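Local coordinates for protein putative trimethylamine methyltransferase (Rhizobium meliloti, PDB 4YYC) that probably transfers methyl groups, perhaps from trimethylamine or a related methylated amine, at residues L61-A66 and A344-R349; T291-E296 and V313-F318. One frame throughout, in Å; residues are numbered along the deposited sequence.

Interaction 1 (L61-A66 and A344-R349); sequences LIERNA and AQLARR
The carboxylate of E63 and the guanidinium of R349 form a bidentate salt bridge, side-on, each carboxylate oxygen taking one N-H: NE of R349 gives to OE2 of E63 at 2.8 Å and NH2 of R349 to OE1 of E63 at 2.9 Å. Both bonds are nearly straight and arrive on the syn side of their oxygens. The acid lies at the edge of the guanidinium, close to its plane, yet the two flat groups are twisted 31° apart, so the bonds leave the carboxylate plane. The arginine chain is bent at chi3 (67°), which brings its NE and NH2 edge round to the acid, and the two side chains cross at about a right angle. A water bridges the two helices, donating to OE2 of E63 and to O of L346. L346 forks: CD2 lies 3.8 Å from CG of E63, the two chains sliding past each other in opposite directions, while CD1 touches CG2 of I62, which crosses it almost squarely. With an alanine in place of E63, NE of R349 and the bridging water would probably lose their acceptor, and one flank of L346 its cover. The helix segments cross at -73° with axes 11.6 Å apart. NH1 of R349 also pairs with E56, at the start of helix 56-73, while I62 leans on T291 of helix 286-307 and A347 packs on F354 of strand 354-355.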
ATOM      1  N   LEU A  61      -4.576 -20.269 -18.420  1.00 25.84           N
ATOM      2  CA  LEU A  61      -3.256 -20.465 -18.987  1.00 25.98           C
ATOM      3  C   LEU A  61      -2.263 -20.972 -17.950  1.00 24.96           C
ATOM      4  O   LEU A  61      -1.539 -21.931 -18.191  1.00 24.53           O
ATOM      5  CB  LEU A  61      -2.792 -19.152 -19.596  1.00 27.38           C
ATOM      6  CG  LEU A  61      -1.380 -19.101 -20.159  1.00 28.67           C
ATOM      7  CD1 LEU A  61      -1.229 -20.099 -21.281  1.00 29.80           C
ATOM      8  CD2 LEU A  61      -1.144 -17.679 -20.695  1.00 29.37           C
ATOM      9  N   ILE A  62      -2.244 -20.298 -16.805  1.00 23.28           N
ATOM     10  CA  ILE A  62      -1.360 -20.702 -15.707  1.00 22.82           C
ATOM     11  C   ILE A  62      -1.732 -22.100 -15.215  1.00 22.19           C
ATOM     12  O   ILE A  62      -0.857 -22.925 -14.992  1.00 22.58           O
ATOM     13  CB  ILE A  62      -1.371 -19.698 -14.547  1.00 22.24           C
ATOM     14  CG1 ILE A  62      -0.924 -18.299 -15.016  1.00 23.23           C
ATOM     15  CG2 ILE A  62      -0.467 -20.178 -13.419  1.00 21.41           C
ATOM     16  CD1 ILE A  62       0.447 -18.254 -15.644  1.00 23.81           C
ATOM     17  N   GLU A  63      -3.017 -22.378 -15.058  1.00 22.41           N
ATOM     18  CA  GLU A  63      -3.478 -23.695 -14.592  1.00 22.56           C
ATOM     19  C   GLU A  63      -3.071 -24.807 -15.581  1.00 23.54           C
ATOM     20  O   GLU A  63      -2.559 -25.847 -15.192  1.00 22.89           O
ATOM     21  CB  GLU A  63      -4.997 -23.666 -14.334  1.00 23.22           C
ATOM     22  CG  GLU A  63      -5.363 -22.820 -13.119  1.00 23.26           C
ATOM     23  CD  GLU A  63      -6.835 -22.500 -12.972  1.00 24.45           C
ATOM     24  OE1 GLU A  63      -7.567 -22.485 -13.983  1.00 25.97           O
ATOM     25  OE2 GLU A  63      -7.256 -22.153 -11.853  1.00 24.53           O
ATOM     26  N   ARG A  64      -3.244 -24.550 -16.867  1.00 24.50           N
ATOM     27  CA  ARG A  64      -2.869 -25.508 -17.879  1.00 26.12           C
ATOM     28  C   ARG A  64      -1.357 -25.756 -17.874  1.00 24.83           C
ATOM     29  O   ARG A  64      -0.892 -26.910 -17.917  1.00 24.95           O
ATOM     30  CB  ARG A  64      -3.289 -24.956 -19.250  1.00 28.46           C
ATOM     31  CG  ARG A  64      -3.270 -25.906 -20.390  1.00 31.77           C
ATOM     32  CD  ARG A  64      -4.128 -25.379 -21.539  1.00 33.89           C
ATOM     33  NE  ARG A  64      -3.836 -24.005 -21.919  1.00 35.67           N
ATOM     34  CZ  ARG A  64      -4.671 -22.961 -21.868  1.00 36.44           C
ATOM     35  NH1 ARG A  64      -5.930 -23.062 -21.459  1.00 37.60           N
ATOM     36  NH2 ARG A  64      -4.235 -21.781 -22.264  1.00 37.44           N
ATOM     37  N   ASN A  65      -0.587 -24.678 -17.794  1.00 24.17           N
ATOM     38  CA  ASN A  65       0.860 -24.784 -17.767  1.00 23.66           C
ATOM     39  C   ASN A  65       1.377 -25.506 -16.518  1.00 22.70           C
ATOM     40  O   ASN A  65       2.351 -26.263 -16.594  1.00 22.62           O
ATOM     41  CB  ASN A  65       1.517 -23.388 -17.909  1.00 23.97           C
ATOM     42  CG  ASN A  65       1.408 -22.837 -19.320  1.00 25.10           C
ATOM     43  OD1 ASN A  65       0.856 -23.475 -20.221  1.00 26.52           O
ATOM     44  ND2 ASN A  65       1.952 -21.614 -19.528  1.00 25.26           N
ATOM     45  N   ALA A  66       0.731 -25.301 -15.373  1.00 21.70           N
ATOM     46  CA  ALA A  66       1.126 -26.058 -14.191  1.00 21.09           C
ATOM     47  C   ALA A  66       0.882 -27.540 -14.325  1.00 21.89           C
ATOM     48  O   ALA A  66       1.678 -28.334 -13.884  1.00 21.30           O
ATOM     49  CB  ALA A  66       0.460 -25.503 -12.949  1.00 20.42           C
ATOM     50  N   ALA A 344      -3.267 -15.754  -5.113  1.00 15.36           N
ATOM     51  CA  ALA A 344      -4.530 -15.764  -4.361  1.00 15.46           C
ATOM     52  C   ALA A 344      -5.728 -16.163  -5.223  1.00 15.95           C
ATOM     53  O   ALA A 344      -6.594 -16.940  -4.786  1.00 16.05           O
ATOM     54  CB  ALA A 344      -4.781 -14.401  -3.735  1.00 15.13           C
ATOM     55  N   GLN A 345      -5.763 -15.665  -6.456  1.00 16.19           N
ATOM     56  CA  GLN A 345      -6.773 -16.059  -7.388  1.00 16.95           C
ATOM     57  C   GLN A 345      -6.722 -17.553  -7.653  1.00 17.12           C
ATOM     58  O   GLN A 345      -7.778 -18.225  -7.638  1.00 17.70           O
ATOM     59  CB  GLN A 345      -6.655 -15.312  -8.726  1.00 17.40           C
ATOM     60  CG  GLN A 345      -6.869 -13.825  -8.605  1.00 17.59           C
ATOM     61  CD  GLN A 345      -6.780 -13.111  -9.939  1.00 18.02           C
ATOM     62  OE1 GLN A 345      -5.786 -12.428 -10.224  1.00 18.31           O
ATOM     63  NE2 GLN A 345      -7.780 -13.312 -10.764  1.00 19.48           N
ATOM     64  N   LEU A 346      -5.524 -18.068  -7.882  1.00 16.80           N
ATOM     65  CA  LEU A 346      -5.357 -19.524  -8.146  1.00 17.43           C
ATOM     66  C   LEU A 346      -5.736 -20.370  -6.950  1.00 17.10           C
ATOM     67  O   LEU A 346      -6.300 -21.462  -7.094  1.00 17.30           O
ATOM     68  CB  LEU A 346      -3.929 -19.815  -8.566  1.00 17.62           C
ATOM     69  CG  LEU A 346      -3.560 -19.195  -9.917  1.00 18.48           C
ATOM     70  CD1 LEU A 346      -2.042 -19.234 -10.040  1.00 18.90           C
ATOM     71  CD2 LEU A 346      -4.269 -19.837 -11.085  1.00 19.40           C
ATOM     72  N   ALA A 347      -5.437 -19.865  -5.746  1.00 16.61           N
ATOM     73  CA  ALA A 347      -5.817 -20.564  -4.506  1.00 16.69           C
ATOM     74  C   ALA A 347      -7.321 -20.646  -4.298  1.00 17.05           C
ATOM     75  O   ALA A 347      -7.875 -21.716  -3.926  1.00 16.99           O
ATOM     76  CB  ALA A 347      -5.141 -19.890  -3.316  1.00 16.21           C
ATOM     77  N   ARG A 348      -8.023 -19.565  -4.600  1.00 17.19           N
ATOM     78  CA  ARG A 348      -9.500 -19.564  -4.447  1.00 18.11           C
ATOM     79  C   ARG A 348     -10.095 -20.560  -5.419  1.00 18.89           C
ATOM     80  O   ARG A 348     -11.034 -21.288  -5.081  1.00 19.82           O
ATOM     81  CB  ARG A 348     -10.088 -18.168  -4.644  1.00 18.49           C
ATOM     82  CG  ARG A 348      -9.877 -17.222  -3.447  1.00 18.41           C
ATOM     83  CD  ARG A 348     -10.613 -15.907  -3.643  1.00 18.72           C
ATOM     84  NE  ARG A 348     -10.007 -15.021  -4.636  1.00 19.02           N
ATOM     85  CZ  ARG A 348      -8.989 -14.195  -4.418  1.00 18.71           C
ATOM     86  NH1 ARG A 348      -8.414 -14.096  -3.234  1.00 17.98           N
ATOM     87  NH2 ARG A 348      -8.541 -13.449  -5.427  1.00 19.83           N
ATOM     88  N   ARG A 349      -9.544 -20.628  -6.630  1.00 19.25           N
ATOM     89  CA  ARG A 349     -10.051 -21.551  -7.641  1.00 20.38           C
ATOM     90  C   ARG A 349      -9.719 -22.995  -7.316  1.00 20.55           C
ATOM     91  O   ARG A 349     -10.557 -23.894  -7.579  1.00 21.75           O
ATOM     92  CB  ARG A 349      -9.527 -21.191  -9.028  1.00 20.87           C
ATOM     93  CG  ARG A 349     -10.066 -19.871  -9.564  1.00 21.47           C
ATOM     94  CD  ARG A 349      -9.175 -19.324 -10.632  1.00 21.64           C
ATOM     95  NE  ARG A 349      -9.141 -20.101 -11.861  1.00 22.58           N
ATOM     96  CZ  ARG A 349      -9.982 -19.910 -12.886  1.00 23.90           C
ATOM     97  NH1 ARG A 349     -10.941 -18.972 -12.844  1.00 24.23           N
ATOM     98  NH2 ARG A 349      -9.837 -20.635 -13.971  1.00 24.31           N
TER
HETATM   99  O   HOH W   1      -6.234 -23.156  -9.499  1.00 17.34           O

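Interaction 2 (T291-E296 and V313-F318)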
ATOM      1  N   THR A 291       3.288 -20.318 -12.308  1.00 18.97           N
ATOM      2  CA  THR A 291       3.158 -21.665 -12.782  1.00 19.51           C
ATOM      3  C   THR A 291       3.906 -22.631 -11.850  1.00 18.60           C
ATOM      4  O   THR A 291       3.397 -23.695 -11.480  1.00 18.49           O
ATOM      5  CB  THR A 291       3.733 -21.737 -14.210  1.00 20.64           C
ATOM      6  OG1 THR A 291       2.955 -20.850 -15.022  1.00 21.59           O
ATOM      7  CG2 THR A 291       3.679 -23.102 -14.739  1.00 21.44           C
ATOM      8  N   GLN A 292       5.144 -22.273 -11.514  1.00 18.45           N
ATOM      9  CA  GLN A 292       5.928 -23.145 -10.628  1.00 18.33           C
ATOM     10  C   GLN A 292       5.295 -23.258  -9.239  1.00 17.91           C
ATOM     11  O   GLN A 292       5.225 -24.338  -8.656  1.00 17.55           O
ATOM     12  CB  GLN A 292       7.353 -22.664 -10.508  1.00 18.88           C
ATOM     13  CG  GLN A 292       8.289 -23.730  -9.958  1.00 19.12           C
ATOM     14  CD  GLN A 292       9.644 -23.098  -9.690  1.00 19.63           C
ATOM     15  OE1 GLN A 292      10.348 -22.775 -10.616  1.00 20.45           O
ATOM     16  NE2 GLN A 292       9.991 -22.889  -8.419  1.00 18.86           N
ATOM     17  N   ILE A 293       4.859 -22.130  -8.709  1.00 17.56           N
ATOM     18  CA  ILE A 293       4.157 -22.126  -7.440  1.00 17.23           C
ATOM     19  C   ILE A 293       2.961 -23.071  -7.430  1.00 16.88           C
ATOM     20  O   ILE A 293       2.793 -23.885  -6.514  1.00 16.59           O
ATOM     21  CB  ILE A 293       3.699 -20.700  -7.053  1.00 17.44           C
ATOM     22  CG1 ILE A 293       4.914 -19.887  -6.607  1.00 17.97           C
ATOM     23  CG2 ILE A 293       2.662 -20.755  -5.942  1.00 17.71           C
ATOM     24  CD1 ILE A 293       4.607 -18.388  -6.563  1.00 18.53           C
ATOM     25  N   LEU A 294       2.133 -22.975  -8.462  1.00 16.94           N
ATOM     26  CA  LEU A 294       0.922 -23.768  -8.506  1.00 17.13           C
ATOM     27  C   LEU A 294       1.275 -25.257  -8.589  1.00 17.14           C
ATOM     28  O   LEU A 294       0.633 -26.083  -7.928  1.00 17.32           O
ATOM     29  CB  LEU A 294       0.005 -23.320  -9.660  1.00 17.70           C
ATOM     30  CG  LEU A 294      -1.287 -24.115  -9.830  1.00 18.47           C
ATOM     31  CD1 LEU A 294      -2.127 -24.074  -8.556  1.00 18.54           C
ATOM     32  CD2 LEU A 294      -2.060 -23.543 -11.026  1.00 19.06           C
ATOM     33  N   ALA A 295       2.299 -25.605  -9.372  1.00 17.08           N
ATOM     34  CA  ALA A 295       2.746 -27.022  -9.461  1.00 17.63           C
ATOM     35  C   ALA A 295       3.216 -27.544  -8.108  1.00 17.32           C
ATOM     36  O   ALA A 295       2.795 -28.613  -7.667  1.00 17.24           O
ATOM     37  CB  ALA A 295       3.853 -27.148 -10.511  1.00 18.23           C
ATOM     38  N   GLU A 296       4.039 -26.769  -7.406  1.00 16.61           N
ATOM     39  CA  GLU A 296       4.572 -27.172  -6.095  1.00 16.59           C
ATOM     40  C   GLU A 296       3.431 -27.329  -5.086  1.00 16.22           C
ATOM     41  O   GLU A 296       3.386 -28.313  -4.365  1.00 15.87           O
ATOM     42  CB  GLU A 296       5.608 -26.181  -5.587  1.00 16.97           C
ATOM     43  CG  GLU A 296       6.851 -26.157  -6.419  1.00 18.00           C
ATOM     44  CD  GLU A 296       7.909 -25.202  -5.936  1.00 18.51           C
ATOM     45  OE1 GLU A 296       7.788 -24.599  -4.830  1.00 19.20           O
ATOM     46  OE2 GLU A 296       8.916 -25.020  -6.666  1.00 19.83           O
ATOM     47  N   VAL A 313      -5.265 -28.087   4.899  1.00 16.69           N
ATOM     48  CA  VAL A 313      -4.064 -27.717   4.173  1.00 16.10           C
ATOM     49  C   VAL A 313      -4.263 -26.353   3.484  1.00 15.80           C
ATOM     50  O   VAL A 313      -5.329 -26.078   2.931  1.00 16.00           O
ATOM     51  CB  VAL A 313      -3.626 -28.814   3.155  1.00 16.54           C
ATOM     52  CG1 VAL A 313      -4.673 -29.133   2.128  1.00 17.29           C
ATOM     53  CG2 VAL A 313      -2.305 -28.440   2.456  1.00 16.67           C
ATOM     54  N   LEU A 314      -3.232 -25.512   3.530  1.00 15.01           N
ATOM     55  CA  LEU A 314      -3.265 -24.203   2.912  1.00 14.99           C
ATOM     56  C   LEU A 314      -2.346 -24.133   1.693  1.00 14.91           C
ATOM     57  O   LEU A 314      -1.277 -24.764   1.675  1.00 14.65           O
ATOM     58  CB  LEU A 314      -2.823 -23.095   3.894  1.00 15.14           C
ATOM     59  CG  LEU A 314      -3.746 -22.797   5.062  1.00 15.76           C
ATOM     60  CD1 LEU A 314      -3.661 -23.843   6.144  1.00 16.42           C
ATOM     61  CD2 LEU A 314      -3.468 -21.396   5.580  1.00 15.44           C
ATOM     62  N   PHE A 315      -2.747 -23.322   0.713  1.00 14.71           N
ATOM     63  CA  PHE A 315      -1.912 -22.894  -0.392  1.00 14.76           C
ATOM     64  C   PHE A 315      -1.087 -21.708   0.138  1.00 14.68           C
ATOM     65  O   PHE A 315      -1.635 -20.612   0.358  1.00 13.90           O
ATOM     66  CB  PHE A 315      -2.869 -22.459  -1.529  1.00 15.26           C
ATOM     67  CG  PHE A 315      -2.241 -22.065  -2.847  1.00 15.54           C
ATOM     68  CD1 PHE A 315      -1.216 -21.165  -2.939  1.00 15.67           C
ATOM     69  CD2 PHE A 315      -2.771 -22.540  -4.024  1.00 16.22           C
ATOM     70  CE1 PHE A 315      -0.711 -20.790  -4.152  1.00 16.04           C
ATOM     71  CE2 PHE A 315      -2.310 -22.139  -5.258  1.00 16.68           C
ATOM     72  CZ  PHE A 315      -1.260 -21.273  -5.327  1.00 16.59           C
ATOM     73  N   GLY A 316       0.208 -21.930   0.317  1.00 14.90           N
ATOM     74  CA  GLY A 316       1.131 -20.888   0.797  1.00 15.22           C
ATOM     75  C   GLY A 316       1.993 -20.394  -0.320  1.00 15.96           C
ATOM     76  O   GLY A 316       2.095 -21.029  -1.371  1.00 17.06           O
ATOM     77  N   THR A 317       2.576 -19.229  -0.147  1.00 24.12           N
ATOM     78  CA  THR A 317       3.558 -18.713  -1.068  1.00 22.43           C
ATOM     79  C   THR A 317       4.460 -17.771  -0.213  1.00 22.07           C
ATOM     80  O   THR A 317       3.942 -16.842   0.384  1.00 21.94           O
ATOM     81  CB  THR A 317       2.868 -17.925  -2.209  1.00 22.19           C
ATOM     82  OG1 THR A 317       2.218 -18.832  -3.124  1.00 23.61           O
ATOM     83  CG2 THR A 317       3.837 -17.108  -3.006  1.00 21.08           C
ATOM     84  N   PHE A 318       5.776 -17.966  -0.268  1.00 21.35           N
ATOM     85  CA  PHE A 318       6.717 -16.917   0.087  1.00 20.76           C
ATOM     86  C   PHE A 318       7.364 -16.532  -1.231  1.00 20.04           C
ATOM     87  O   PHE A 318       8.005 -17.396  -1.870  1.00 20.48           O
ATOM     88  CB  PHE A 318       7.769 -17.372   1.073  1.00 21.84           C
ATOM     89  CG  PHE A 318       8.786 -16.331   1.334  1.00 21.31           C
ATOM     90  CD1 PHE A 318       8.583 -15.396   2.306  1.00 21.78           C
ATOM     91  CD2 PHE A 318       9.935 -16.249   0.541  1.00 21.30           C
ATOM     92  CE1 PHE A 318       9.517 -14.384   2.517  1.00 21.80           C
ATOM     93  CE2 PHE A 318      10.877 -15.251   0.770  1.00 21.65           C
ATOM     94  CZ  PHE A 318      10.648 -14.322   1.751  1.00 21.41           C
TER
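I293 puts its CG2 methyl between two partners of segment 313-318, 3.4 Å from OG1 of T317 and 3.8 Å from CE1 of F315. With CG1 beside the backbone N (chi1 -74°), the CG2 methyl is left anti to that N and faces the ring and the hydroxyl, while CD1 of I293 comes within 3.9 Å of CG2 of T317. The isoleucine crosses both the phenylalanine and the threonine at about a right angle. The next residue, L294, meets the same ring further round, on the same side of its plane, with CD1 3.8 Å from CE2 of F315, both methyls approaching obliquely. The contact is largely apolar, a methyl against a hydroxyl being its one polar touch, and no hydrogen bond crosses it.

Around this first shell, OG1 of T317 donates to O of G316 at 2.8 Å, from above the carbonyl plane, a bond that probably steadies OG1 at the edge of the F315 ring and in its plane. F315 is held through its backbone, bonded to P353 and R355, and its ring is backed by A347 and L350 of helix 334-350. Along the helix face next to I293, NE2 of Q292 bonds OE2 of E296 at 3.0 Å, bent to 136°, and OE2 also takes the N-H of M250.

The side chain of T317 lies about 8 Å from a bound ligand of unknown identity. The helix and strand are successive parts of the beta-alpha-beta unit 269-277, 286-307 and 313-322, consistent with the TIM barrel of the MttB family: I293 also packs on I276 of the preceding strand, L314 and G316 bond the backbone of that strand, and helix 334-350 covers I293 through V339 and T317 through A343.

In the fold
Interactions 1 and 2 lie about 10 Å apart between centres, on the same side of the chain's centre, and they touch. CB of A347 lies 3.6 Å from CD2 of F315, while I62 and A66 pack on T291 and L294. Along the chain the order is 61-66, 291-296, 313-318, 344-349, so interaction 2 falls wholly within the long span that interaction 1 bridges. Helix 286-307 and helix 334-350, on either side of strand 313-322 in sequence, pack on it, and helix 56-73, from the N-terminal part, lies against both helices. The strand, the two helices covering it and helix 56-73 beyond them are thereby stacked outward in successive layers, and both contacts touch the second subunit.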